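Side-chain contact in TqaL (Neurospora crassa, PDB 7EEH), which belongs to the 2OG-Fe dioxygenase family of the cupin clan and holds a bound iron(III) ion, probably in a double-stranded beta-helix core: residues Ser33-Gly38 against Ser233-Arg238. The protein carries 1 engineered substitution. Residues are numbered along the deposited sequence; the frame is centred on the assembly and turned at random.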
loop_
_atom_site.group_PDB
_atom_site.type_symbol
_atom_site.label_atom_id
_atom_site.label_comp_id
_atom_site.label_asym_id
_atom_site.label_seq_id
_atom_site.Cartn_x
_atom_site.Cartn_y
_atom_site.Cartn_z
ATOM N N SER B 33 -17.822 -4.576 -16.997
ATOM C CA SER B 33 -18.146 -5.445 -15.871
ATOM C C SER B 33 -16.860 -5.747 -15.116
ATOM O O SER B 33 -15.764 -5.585 -15.651
ATOM C CB SER B 33 -18.815 -6.746 -16.307
ATOM O OG SER B 33 -17.900 -7.611 -16.948
ATOM N N ILE B 34 -17.011 -6.163 -13.854
ATOM C CA ILE B 34 -15.888 -6.594 -13.029
ATOM C C ILE B 34 -16.353 -7.738 -12.148
ATOM O O ILE B 34 -17.498 -7.767 -11.684
ATOM C CB ILE B 34 -15.313 -5.486 -12.117
ATOM C CG1 ILE B 34 -16.416 -4.818 -11.278
ATOM C CG2 ILE B 34 -14.537 -4.462 -12.920
ATOM C CD1 ILE B 34 -15.853 -3.878 -10.218
ATOM N N PHE B 35 -15.447 -8.674 -11.892
ATOM C CA PHE B 35 -15.676 -9.727 -10.912
ATOM C C PHE B 35 -14.625 -9.584 -9.828
ATOM O O PHE B 35 -13.435 -9.468 -10.128
ATOM C CB PHE B 35 -15.619 -11.111 -11.550
ATOM C CG PHE B 35 -15.929 -12.238 -10.584
ATOM C CD1 PHE B 35 -17.222 -12.435 -10.118
ATOM C CD2 PHE B 35 -14.927 -13.097 -10.150
ATOM C CE1 PHE B 35 -17.511 -13.478 -9.237
ATOM C CE2 PHE B 35 -15.213 -14.129 -9.263
ATOM C CZ PHE B 35 -16.508 -14.315 -8.813
ATOM N N VAL B 36 -15.062 -9.529 -8.579
ATOM C CA VAL B 36 -14.155 -9.309 -7.465
ATOM C C VAL B 36 -14.272 -10.509 -6.546
ATOM O O VAL B 36 -15.366 -10.812 -6.056
ATOM C CB VAL B 36 -14.461 -8.005 -6.713
ATOM C CG1 VAL B 36 -13.389 -7.755 -5.669
ATOM C CG2 VAL B 36 -14.544 -6.827 -7.689
ATOM N N GLU B 37 -13.160 -11.208 -6.337
ATOM C CA GLU B 37 -13.169 -12.357 -5.447
ATOM C C GLU B 37 -13.427 -11.918 -4.011
ATOM O O GLU B 37 -12.964 -10.860 -3.578
ATOM C CB GLU B 37 -11.839 -13.103 -5.536
ATOM C CG GLU B 37 -11.372 -13.310 -6.950
ATOM C CD GLU B 37 -11.275 -14.760 -7.306
ATOM O OE1 GLU B 37 -11.144 -15.579 -6.382
ATOM O OE2 GLU B 37 -11.344 -15.083 -8.509
ATOM N N GLY B 38 -14.155 -12.755 -3.267
ATOM C CA GLY B 38 -14.497 -12.415 -1.889
ATOM C C GLY B 38 -13.287 -12.126 -1.020
ATOM O O GLY B 38 -13.334 -11.256 -0.150
ATOM N N SER B 233 -17.967 -12.921 -21.189
ATOM C CA SER B 233 -17.390 -13.297 -19.911
ATOM C C SER B 233 -18.103 -14.529 -19.389
ATOM O O SER B 233 -19.268 -14.764 -19.708
ATOM C CB SER B 233 -17.501 -12.153 -18.897
ATOM O OG SER B 233 -16.618 -12.381 -17.820
ATOM N N ARG B 234 -17.382 -15.309 -18.581
ATOM C CA ARG B 234 -17.926 -16.447 -17.855
ATOM C C ARG B 234 -17.439 -16.344 -16.419
ATOM O O ARG B 234 -16.237 -16.210 -16.175
ATOM C CB ARG B 234 -17.488 -17.781 -18.481
ATOM C CG ARG B 234 -18.005 -19.047 -17.781
ATOM C CD ARG B 234 -17.096 -19.478 -16.607
ATOM N NE ARG B 234 -17.368 -20.833 -16.150
ATOM C CZ ARG B 234 -16.950 -21.326 -14.985
ATOM N NH1 ARG B 234 -16.242 -20.572 -14.150
ATOM N NH2 ARG B 234 -17.241 -22.575 -14.649
ATOM N N VAL B 235 -18.362 -16.440 -15.472
ATOM C CA VAL B 235 -18.036 -16.233 -14.074
ATOM C C VAL B 235 -18.846 -17.191 -13.208
ATOM O O VAL B 235 -19.926 -17.644 -13.598
ATOM C CB VAL B 235 -18.278 -14.762 -13.690
ATOM C CG1 VAL B 235 -19.709 -14.522 -13.295
ATOM C CG2 VAL B 235 -17.375 -14.400 -12.611
ATOM N N GLN B 236 -18.308 -17.513 -12.027
ATOM C CA GLN B 236 -18.977 -18.442 -11.117
ATOM C C GLN B 236 -18.707 -18.038 -9.672
ATOM O O GLN B 236 -17.587 -18.195 -9.185
ATOM C CB GLN B 236 -18.510 -19.872 -11.364
ATOM C CG GLN B 236 -19.293 -20.899 -10.559
ATOM C CD GLN B 236 -18.638 -22.265 -10.565
ATOM O OE1 GLN B 236 -17.420 -22.381 -10.451
ATOM N NE2 GLN B 236 -19.444 -23.306 -10.708
ATOM N N HIS B 237 -19.729 -17.556 -8.969
ATOM C CA HIS B 237 -19.566 -17.305 -7.546
ATOM C C HIS B 237 -19.345 -18.623 -6.819
ATOM O O HIS B 237 -20.057 -19.599 -7.058
ATOM C CB HIS B 237 -20.789 -16.616 -6.954
ATOM C CG HIS B 237 -21.226 -15.377 -7.673
ATOM N ND1 HIS B 237 -21.822 -15.405 -8.912
ATOM C CD2 HIS B 237 -21.243 -14.080 -7.277
ATOM C CE1 HIS B 237 -22.163 -14.175 -9.264
ATOM N NE2 HIS B 237 -21.830 -13.355 -8.284
ATOM N N ARG B 238 -18.361 -18.656 -5.927
ATOM C CA ARG B 238 -18.128 -19.844 -5.107
ATOM C C ARG B 238 -17.762 -19.544 -3.665
ATOM O O ARG B 238 -17.923 -20.425 -2.820
ATOM C CB ARG B 238 -17.017 -20.725 -5.713
ATOM C CG ARG B 238 -16.996 -20.769 -7.240
ATOM C CD ARG B 238 -15.656 -21.235 -7.797
ATOM N NE ARG B 238 -15.119 -22.350 -7.038
ATOM C CZ ARG B 238 -14.347 -23.302 -7.550
ATOM N NH1 ARG B 238 -14.021 -23.266 -8.836
ATOM N NH2 ARG B 238 -13.904 -24.290 -6.774
#
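Phe-35, on an edge strand of the large antiparallel sheet of this cupin-clan fold, packs against Val-235 and His-237, at the end of an edge strand of a smaller sheet, a worked example of two sheets joined by side chains alone. Within this chain, strand 33-36 borders the large sheet, pairing with strand 243-247, whereas strand 231-236 borders a three-stranded sheet beside strand 209-213; no hydrogen bond links the two segments, and the CA atoms of Phe-35 and Val-235 stand 7.6 Å apart. The ring reaches toward strand 231-236 because chi1 of Phe-35 (-177°) sets CG opposite the backbone N. Val-235 CG2 lies over one face of that ring, but is modelled too close, which leaves the CH-pi geometry doubtful. The same ring meets His-237 edge-to-face, the planes at 85°. Phe-35 CE1 lies over the imidazole face toward its rim, 4.3 Å from His-237 CD2. His-237 NE2 is hydrogen-bonded to Thr-193 O on strand 190-199, and Leu-244 touches both aromatic side chains. Cohesion of this apolar and aromatic joint probably rests on dispersion, with perhaps a small electrostatic gain from ring edge meeting imidazole face; the imidazole NE2 finds its partner outside the two segments.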